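Local coordinates for cellulose 1,4-beta-cellobiosidase (Thermobifida fusca, PDB 4JJJ), which probably cleaves beta-1,4-glucosidic bonds of cellulose to release cellobiose, this chain being the family 48 glycoside hydrolase part of a longer protein, at residues F6-Q9 and Y10-K14; R619-A622 and Q623-A627. The protein carries 1 engineered substitution. All coordinates share one frame; numbering follows the deposited sequence.

Contact 1: F6-Q9 and Y10-K14. With ZN (zinc ion), chain P.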
loop_
_atom_site.group_PDB
_atom_site.type_symbol
_atom_site.label_atom_id
_atom_site.label_comp_id
_atom_site.label_asym_id
_atom_site.label_seq_id
_atom_site.Cartn_x
_atom_site.Cartn_y
_atom_site.Cartn_z
ATOM N N PHE A 6 -24.106 9.336 0.302
ATOM C CA PHE A 6 -23.353 8.238 -0.320
ATOM C C PHE A 6 -23.691 8.188 -1.816
ATOM O O PHE A 6 -22.837 8.115 -2.660
ATOM C CB PHE A 6 -23.644 6.903 0.351
ATOM C CG PHE A 6 -23.177 5.750 -0.485
ATOM C CD1 PHE A 6 -21.863 5.457 -0.620
ATOM C CD2 PHE A 6 -24.100 4.997 -1.177
ATOM C CE1 PHE A 6 -21.435 4.421 -1.488
ATOM C CE2 PHE A 6 -23.692 3.968 -1.986
ATOM C CZ PHE A 6 -22.386 3.683 -2.175
ATOM N N LEU A 7 -24.981 8.138 -2.122
ATOM C CA LEU A 7 -25.315 7.866 -3.524
ATOM C C LEU A 7 -24.847 9.072 -4.384
ATOM O O LEU A 7 -24.453 8.835 -5.502
ATOM C CB LEU A 7 -26.831 7.589 -3.662
ATOM C CG LEU A 7 -27.286 6.228 -3.241
ATOM C CD1 LEU A 7 -28.837 6.302 -3.000
ATOM C CD2 LEU A 7 -26.749 5.122 -4.230
ATOM N N GLU A 8 -24.902 10.265 -3.872
ATOM C CA GLU A 8 -24.466 11.460 -4.626
ATOM C C GLU A 8 -22.971 11.361 -4.951
ATOM O O GLU A 8 -22.544 11.618 -6.070
ATOM C CB GLU A 8 -24.789 12.719 -3.877
ATOM C CG GLU A 8 -24.174 13.941 -4.470
ATOM C CD GLU A 8 -24.543 15.154 -3.736
ATOM O OE1 GLU A 8 -24.354 15.268 -2.458
ATOM O OE2 GLU A 8 -24.927 16.097 -4.580
ATOM N N GLN A 9 -22.195 11.081 -3.914
ATOM C CA GLN A 9 -20.744 10.921 -4.086
ATOM C C GLN A 9 -20.413 9.758 -5.012
ATOM O O GLN A 9 -19.552 9.878 -5.906
ATOM C CB GLN A 9 -20.140 10.750 -2.669
ATOM C CG GLN A 9 -18.624 10.580 -2.625
ATOM C CD GLN A 9 -17.809 11.785 -3.013
ATOM O OE1 GLN A 9 -18.311 12.865 -3.405
ATOM N NE2 GLN A 9 -16.489 11.622 -2.908
ATOM N N TYR A 10 -21.049 8.569 -4.820
ATOM C CA TYR A 10 -20.927 7.435 -5.681
ATOM C C TYR A 10 -21.140 7.863 -7.132
ATOM O O TYR A 10 -20.388 7.510 -8.037
ATOM C CB TYR A 10 -21.895 6.353 -5.235
ATOM C CG TYR A 10 -21.909 5.135 -6.103
ATOM C CD1 TYR A 10 -22.726 5.098 -7.225
ATOM C CD2 TYR A 10 -21.059 4.045 -5.890
ATOM C CE1 TYR A 10 -22.719 4.009 -8.079
ATOM C CE2 TYR A 10 -21.031 2.990 -6.721
ATOM C CZ TYR A 10 -21.851 2.898 -7.846
ATOM O OH TYR A 10 -21.843 1.784 -8.662
ATOM N N GLU A 11 -22.264 8.569 -7.395
ATOM C CA GLU A 11 -22.586 9.000 -8.750
ATOM C C GLU A 11 -21.543 9.868 -9.370
ATOM O O GLU A 11 -21.189 9.695 -10.516
ATOM C CB GLU A 11 -23.997 9.655 -8.768
ATOM C CG GLU A 11 -24.601 9.799 -10.176
ATOM C CD GLU A 11 -24.010 10.937 -10.999
ATOM O OE1 GLU A 11 -23.445 11.930 -10.490
ATOM O OE2 GLU A 11 -24.136 10.803 -12.241
ATOM N N LYS A 12 -20.992 10.766 -8.607
ATOM C CA LYS A 12 -19.857 11.581 -9.092
ATOM C C LYS A 12 -18.624 10.769 -9.519
ATOM O O LYS A 12 -18.032 10.966 -10.515
ATOM C CB LYS A 12 -19.464 12.614 -8.031
ATOM C CG LYS A 12 -20.427 13.790 -7.816
ATOM C CD LYS A 12 -20.086 14.607 -6.578
ATOM C CE LYS A 12 -21.002 15.743 -6.234
ATOM N NZ LYS A 12 -20.562 16.486 -5.061
ATOM N N ILE A 13 -18.296 9.796 -8.671
ATOM C CA ILE A 13 -17.123 8.956 -8.899
ATOM C C ILE A 13 -17.345 8.166 -10.180
ATOM O O ILE A 13 -16.442 7.902 -10.995
ATOM C CB ILE A 13 -16.864 8.099 -7.652
ATOM C CG1 ILE A 13 -16.433 8.915 -6.477
ATOM C CG2 ILE A 13 -15.746 7.152 -7.991
ATOM C CD1 ILE A 13 -16.405 8.190 -5.206
ATOM N N LYS A 14 -18.578 7.680 -10.407
ATOM C CA LYS A 14 -18.866 6.769 -11.506
ATOM C C LYS A 14 -19.315 7.527 -12.796
ATOM O O LYS A 14 -19.502 6.829 -13.822
ATOM C CB LYS A 14 -19.954 5.761 -11.084
ATOM C CG LYS A 14 -19.565 4.874 -9.925
ATOM C CD LYS A 14 -18.448 3.918 -10.285
ATOM C CE LYS A 14 -18.743 3.006 -11.411
ATOM N NZ LYS A 14 -19.909 2.134 -11.210
HETATM ZN ZN ZN P . -23.897 12.178 -13.566
HETATM O O HOH W 1 -20.479 14.560 -3.075
#
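Q9 and K12, one turn apart on helix 2-14, share a water that donates to Q9 OE1 (2.8 Å) and accepts from K12 NZ (2.8 Å). With CG of Q9 opposite the backbone N (chi1 -179°) and the chain bent one bond further on, the amide crosses the K12 chain nearly at a right angle; its NE2 donates to Q623 OE1. K12 NZ also donates to D537 O. E8 runs alongside K12, E8 CG to K12 CE 4.1 Å, yet E8 OE2 stays 4.4 Å from K12 NZ, too far for a salt bridge, and OE1 pairs with R536 instead. An alanine at Q9 would probably leave Q623 OE1 without this donor and the water without its acceptor, opening a gap beside I13 CD1. Backbone groups pair along the helix, as in Y10 N to F6 O (2.8 Å), and the F6 ring face lies against Y10 CB. The Y10 hydroxyl bonds to E60 OE1 and receives a weak bond from K14 NZ (3.2 Å), which salt-bridges E60 OE2. On the exposed side, E11 OE2 binds zinc at 1.9 Å together with D15. The helix thus combines apolar packing with directional polar bonds on its buried side and carries the metal outside.

Contact 2: R619-A622 and Q623-A627. With GLC (alpha-D-glucopyranose), chain C; BGC (beta-D-glucopyranose), chain B; BGC (beta-D-glucopyranose), chain D.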
loop_
_atom_site.group_PDB
_atom_site.type_symbol
_atom_site.label_atom_id
_atom_site.label_comp_id
_atom_site.label_asym_id
_atom_site.label_seq_id
_atom_site.Cartn_x
_atom_site.Cartn_y
_atom_site.Cartn_z
ATOM N N ARG A 619 -8.319 12.402 -5.421
ATOM C CA ARG A 619 -7.675 11.094 -5.339
ATOM C C ARG A 619 -8.768 10.051 -5.263
ATOM O O ARG A 619 -9.659 10.163 -4.464
ATOM C CB ARG A 619 -6.782 10.975 -4.130
ATOM C CG ARG A 619 -5.560 11.934 -4.192
ATOM C CD ARG A 619 -4.839 11.834 -2.814
ATOM N NE ARG A 619 -3.643 12.680 -2.798
ATOM C CZ ARG A 619 -3.623 13.961 -2.496
ATOM N NH1 ARG A 619 -4.721 14.608 -2.197
ATOM N NH2 ARG A 619 -2.454 14.576 -2.495
ATOM N N PHE A 620 -8.655 9.061 -6.101
ATOM C CA PHE A 620 -9.705 7.991 -6.127
ATOM C C PHE A 620 -9.996 7.391 -4.752
ATOM O O PHE A 620 -11.143 7.307 -4.301
ATOM C CB PHE A 620 -9.360 6.937 -7.127
ATOM C CG PHE A 620 -10.433 5.880 -7.300
ATOM C CD1 PHE A 620 -11.609 6.165 -8.028
ATOM C CD2 PHE A 620 -10.355 4.619 -6.713
ATOM C CE1 PHE A 620 -12.619 5.236 -8.196
ATOM C CE2 PHE A 620 -11.381 3.699 -6.869
ATOM C CZ PHE A 620 -12.518 3.999 -7.605
ATOM N N TRP A 621 -8.947 6.976 -4.085
ATOM C CA TRP A 621 -9.078 6.308 -2.802
ATOM C C TRP A 621 -9.752 7.254 -1.841
ATOM O O TRP A 621 -10.548 6.829 -1.047
ATOM C CB TRP A 621 -7.769 5.795 -2.314
ATOM C CG TRP A 621 -6.751 6.767 -1.705
ATOM C CD1 TRP A 621 -5.642 7.243 -2.285
ATOM C CD2 TRP A 621 -6.767 7.384 -0.370
ATOM N NE1 TRP A 621 -4.957 8.045 -1.443
ATOM C CE2 TRP A 621 -5.601 8.125 -0.241
ATOM C CE3 TRP A 621 -7.608 7.254 0.747
ATOM C CZ2 TRP A 621 -5.258 8.784 0.908
ATOM C CZ3 TRP A 621 -7.280 7.885 1.881
ATOM C CH2 TRP A 621 -6.099 8.673 1.974
ATOM N N ALA A 622 -9.434 8.521 -1.851
ATOM C CA ALA A 622 -9.960 9.481 -0.882
ATOM C C ALA A 622 -11.454 9.692 -1.144
ATOM O O ALA A 622 -12.256 9.865 -0.231
ATOM C CB ALA A 622 -9.191 10.801 -0.939
ATOM N N GLN A 623 -11.806 9.842 -2.439
ATOM C CA GLN A 623 -13.205 10.055 -2.782
ATOM C C GLN A 623 -14.036 8.855 -2.399
ATOM O O GLN A 623 -15.176 9.006 -1.941
ATOM C CB GLN A 623 -13.348 10.416 -4.265
ATOM C CG GLN A 623 -12.576 11.698 -4.672
ATOM C CD GLN A 623 -13.035 12.903 -3.845
ATOM O OE1 GLN A 623 -14.241 13.213 -3.788
ATOM N NE2 GLN A 623 -12.135 13.576 -3.195
ATOM N N VAL A 624 -13.509 7.643 -2.584
ATOM C CA VAL A 624 -14.199 6.420 -2.103
ATOM C C VAL A 624 -14.258 6.433 -0.596
ATOM O O VAL A 624 -15.283 6.173 0.019
ATOM C CB VAL A 624 -13.517 5.165 -2.667
ATOM C CG1 VAL A 624 -14.112 3.958 -2.005
ATOM C CG2 VAL A 624 -13.619 5.070 -4.178
ATOM N N GLU A 625 -13.172 6.809 0.084
ATOM C CA GLU A 625 -13.121 6.826 1.543
ATOM C C GLU A 625 -14.281 7.638 2.059
ATOM O O GLU A 625 -15.054 7.248 2.931
ATOM C CB GLU A 625 -11.756 7.382 2.033
ATOM C CG GLU A 625 -11.490 7.033 3.451
ATOM C CD GLU A 625 -10.652 5.783 3.595
ATOM O OE1 GLU A 625 -11.151 4.772 4.061
ATOM O OE2 GLU A 625 -9.461 5.739 3.195
ATOM N N ILE A 626 -14.489 8.810 1.429
ATOM C CA ILE A 626 -15.606 9.672 1.781
ATOM C C ILE A 626 -16.985 8.957 1.583
ATOM O O ILE A 626 -17.859 9.029 2.456
ATOM C CB ILE A 626 -15.562 11.033 1.020
ATOM C CG1 ILE A 626 -14.301 11.817 1.375
ATOM C CG2 ILE A 626 -16.792 11.825 1.322
ATOM C CD1 ILE A 626 -14.047 12.932 0.333
ATOM N N ALA A 627 -17.194 8.456 0.378
ATOM C CA ALA A 627 -18.428 7.713 0.097
ATOM C C ALA A 627 -18.664 6.669 1.171
ATOM O O ALA A 627 -19.763 6.521 1.626
ATOM C CB ALA A 627 -18.370 7.045 -1.246
HETATM C C1 GLC C . -0.203 13.878 1.631
HETATM C C2 GLC C . 0.752 12.853 2.091
HETATM C C3 GLC C . 0.839 11.692 1.066
HETATM C C4 GLC C . -0.550 11.101 0.800
HETATM C C5 GLC C . -1.460 12.276 0.429
HETATM C C6 GLC C . -2.908 11.937 0.227
HETATM O O1 GLC C . 0.372 14.307 0.461
HETATM O O2 GLC C . 2.122 13.450 2.102
HETATM O O3 GLC C . 1.778 10.710 1.472
HETATM O O4 GLC C . -0.491 10.218 -0.341
HETATM O O5 GLC C . -1.458 13.251 1.474
HETATM O O6 GLC C . -3.424 11.481 1.428
HETATM C C2 BGC B . 0.817 12.501 2.467
HETATM C C3 BGC B . 0.891 11.404 1.412
HETATM C C4 BGC B . -0.519 11.048 0.896
HETATM C C5 BGC B . -1.416 12.251 0.547
HETATM C C6 BGC B . -2.890 11.879 0.369
HETATM C C1 BGC B . -0.045 13.649 1.999
HETATM O O1 BGC B . -0.109 14.603 3.110
HETATM O O2 BGC B . 2.213 12.895 2.682
HETATM O O3 BGC B . 1.530 10.235 1.935
HETATM O O4 BGC B . -0.468 10.220 -0.268
HETATM O O5 BGC B . -1.368 13.216 1.597
HETATM O O6 BGC B . -3.486 11.414 1.553
HETATM C C2 BGC D . -1.080 8.230 -1.379
HETATM C C3 BGC D . -1.408 6.746 -1.228
HETATM C C4 BGC D . -0.350 6.048 -0.324
HETATM C C5 BGC D . -0.081 6.842 0.979
HETATM C C6 BGC D . 1.074 6.237 1.741
HETATM C C1 BGC D . -0.881 8.903 -0.034
HETATM O O2 BGC D . -2.151 8.892 -2.037
HETATM O O3 BGC D . -1.456 6.177 -2.560
HETATM O O4 BGC D . -0.817 4.715 -0.031
HETATM O O5 BGC D . 0.193 8.203 0.623
HETATM O O6 BGC D . 2.245 6.203 0.947
HETATM O O HOH W 2 -9.144 13.756 -2.948
#
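Q623, in the first turn of helix 620-637, donates from its backbone: Q623 N to R619 O, the carbonyl oxygen of the N-cap residue, is 3.0 Å and almost straight. Its side chain folds back over that carbonyl, Q623 CG lying 3.3 Å from R619 O, and a water accepts from both Q623 NE2 and R619 N; NE2 also donates to I541 O. The R619 side chain itself reaches out, extended from CG to NE, and lays one guanidinium face over C6 of a glucose modelled as both anomers in one place, while NH2 forms salt bridges with E40 and E545. V624 comes next, its CG2 sitting over the face of the F620 ring as a CH-pi contact, 3.9 Å from the ring centroid and 19° off the normal. At E625 the carboxylate OE2 meets the edge of the W621 indole, 3.3 Å from W621 CZ3, with the two planes 78° apart. OE2 is hydrogen-bonded to Y55 OH and accepts from W420 NE1, and OE1 pairs with K507, so this buried acid is held at both oxygens and is likely to remain charged, consistent with a second-shell role in positioning W621. The other end of the indole serves the sugar: W621 NE1 donates in the ring plane to O2 of the neighbouring beta-glucose at 3.0 Å (162°). I626 follows, I626 N bonded to A622 O and I626 CG1 resting 3.3 Å from that oxygen. A627 touches L59 of helix 50-67, which also supplies Y55, W58 and E51, the probable proton donor, against W621. Helix 499-516 packs on Q623, E625 and I626, and helix 2-14 on F620, Q623 and A627; helix 620-637 packs against all three with its N-terminal end at the glycan.

In the fold
Both contacts are short runs along an alpha helix, the second starting at its N-cap, and their centres lie 10 Å apart. A probable hydrogen bond between Q9 and Q623 is the polar join; I13 CG2 meets F620 CE1 (3.7 Å) and F6 packs on A627. They lie on adjoining helices from the two ends of a chain of (alpha/alpha)6 fold, both also against helix 50-67. Contact 1 lies farther from the centre of the chain: one side is buried, but an exposed acid holds zinc there. Contact 2 is buried throughout and stands at the glycan pocket, where its arginine and tryptophan serve sugar.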